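Local structure of spore coat polysaccharide biosynthesis protein SpsE (Bacillus subtilis, 1VLI) at residues S204-I209 with P234-R239. The protein probably acts as an N-acylneuraminate-9-phosphate synthase-like enzyme in the biosynthesis of spore coat polysaccharide. Numbering follows the deposited sequence.
Sequences SNLSVI and PCAAVR
Leu206 sets CD1 against Ala236 and Ala237, and Ile209 sets CD1 against Ala237, so that the turn and first residues of helix 208-215 pack on helix 232-239 on the outside of the NeuB-family TIM barrel. The topology supports this assignment: helices 208-215 and 232-239 flank strand 220-225 in the chain, and that strand belongs to the parallel sheet of the barrel. Asn205 to Val208 form a type I beta turn leading into helix 208-215; the bond from Ile209 N to Leu206 O (3.0 Å) ties the two contacting residues together, and both CB atoms face the partner helix.

Leu206 makes its approach through one branch. CG lies opposite the carbonyl carbon (chi1 -60°), and CD1 reaches the seam between Ala236 and Ala237, where it is 3.7 Å from Ala236 CB and 3.6 Å from Ala237 N. The latter is plain van der Waals contact with the backbone; no hydrogen bond crosses the interface. The alanine methyls lie differently: Ala236 CB projects toward the turn, whereas Ala237 CB leaves the helix obliquely and lies across from both methyls, closer to Ile209 CD1 than to Leu206 CD1 (4.3 Å). Phe223 of strand 220-225 touches Leu206, Ile209 and Ala237, contributing a strand residue to the same cluster, while Leu240 adds a further contact to Leu206.

The four touching residues are buried, yet their mutual interface is small, about 150 Å² summed over both sides. CA atoms of Leu206 and Ala237 come to 6.4 Å, consistent with the small alanine side chain. Ile209 has an extended CG1 branch (chi2 173°), which brings CD1 within 3.8 Å of Ala237 CB.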
# COMPACT_ATOMS: atom_id res chain seq x y z
N SER A 204 7.60 14.95 -6.70
CA SER A 204 6.74 14.01 -7.42
C SER A 204 7.52 12.94 -8.19
O SER A 204 7.08 11.78 -8.24
CB SER A 204 5.84 14.76 -8.39
OG SER A 204 5.13 15.76 -7.70
N ASN A 205 8.63 13.34 -8.81
CA ASN A 205 9.38 12.52 -9.75
C ASN A 205 8.49 11.69 -10.68
O ASN A 205 8.63 10.48 -10.75
CB ASN A 205 10.38 11.62 -9.02
CG ASN A 205 11.50 12.42 -8.37
OD1 ASN A 205 12.36 13.05 -9.06
ND2 ASN A 205 11.53 12.39 -7.05
N LEU A 206 7.60 12.35 -11.40
CA LEU A 206 6.66 11.65 -12.31
C LEU A 206 7.30 10.91 -13.50
O LEU A 206 6.67 10.01 -14.08
CB LEU A 206 5.57 12.60 -12.79
CG LEU A 206 4.65 13.27 -11.77
CD1 LEU A 206 3.42 13.84 -12.46
CD2 LEU A 206 4.23 12.28 -10.71
N SER A 207 8.54 11.26 -13.88
CA SER A 207 9.21 10.51 -14.94
C SER A 207 9.39 9.03 -14.55
O SER A 207 9.68 8.19 -15.39
CB SER A 207 10.54 11.15 -15.36
OG SER A 207 11.33 11.39 -14.21
N VAL A 208 9.17 8.71 -13.28
CA VAL A 208 9.23 7.36 -12.81
C VAL A 208 8.12 6.48 -13.39
O VAL A 208 8.31 5.27 -13.59
CB VAL A 208 9.16 7.33 -11.28
CG1 VAL A 208 8.80 5.92 -10.75
CG2 VAL A 208 10.46 7.80 -10.69
N ILE A 209 6.96 7.09 -13.65
CA ILE A 209 5.82 6.34 -14.16
C ILE A 209 6.08 5.64 -15.52
O ILE A 209 5.98 4.42 -15.56
CB ILE A 209 4.54 7.23 -14.18
CG1 ILE A 209 4.09 7.51 -12.74
CG2 ILE A 209 3.43 6.55 -15.01
CD1 ILE A 209 2.92 8.52 -12.63
N PRO A 234 -2.16 14.79 -10.23
CA PRO A 234 -3.04 13.74 -10.81
C PRO A 234 -3.11 13.78 -12.36
O PRO A 234 -2.86 12.77 -13.01
CB PRO A 234 -4.44 13.99 -10.14
CG PRO A 234 -4.09 14.65 -8.80
CD PRO A 234 -2.81 15.51 -9.12
N CYS A 235 -3.41 14.94 -12.94
CA CYS A 235 -3.52 15.06 -14.38
C CYS A 235 -2.20 14.87 -15.14
O CYS A 235 -2.17 14.24 -16.19
CB CYS A 235 -4.11 16.41 -14.76
SG CYS A 235 -5.85 16.54 -14.31
N ALA A 236 -1.11 15.41 -14.60
CA ALA A 236 0.20 15.25 -15.23
C ALA A 236 0.54 13.76 -15.25
O ALA A 236 0.96 13.24 -16.26
CB ALA A 236 1.25 16.05 -14.51
N ALA A 237 0.30 13.07 -14.14
CA ALA A 237 0.52 11.62 -14.05
C ALA A 237 -0.27 10.85 -15.11
O ALA A 237 0.30 9.98 -15.79
CB ALA A 237 0.15 11.12 -12.67
N VAL A 238 -1.57 11.18 -15.24
CA VAL A 238 -2.45 10.53 -16.20
C VAL A 238 -1.92 10.74 -17.61
O VAL A 238 -1.86 9.80 -18.41
CB VAL A 238 -3.91 11.07 -16.08
CG1 VAL A 238 -4.76 10.77 -17.33
CG2 VAL A 238 -4.56 10.51 -14.84
N ARG A 239 -1.48 11.96 -17.92
CA ARG A 239 -0.97 12.18 -19.26
C ARG A 239 0.46 11.67 -19.48
O ARG A 239 0.96 11.74 -20.58
CB ARG A 239 -1.29 13.59 -19.81
CG ARG A 239 -0.30 14.70 -19.61
CD ARG A 239 -0.89 16.09 -20.00
NE ARG A 239 -1.37 16.75 -18.79
CZ ARG A 239 -0.66 17.60 -18.04
NH1 ARG A 239 0.60 17.96 -18.39
NH2 ARG A 239 -1.22 18.09 -16.92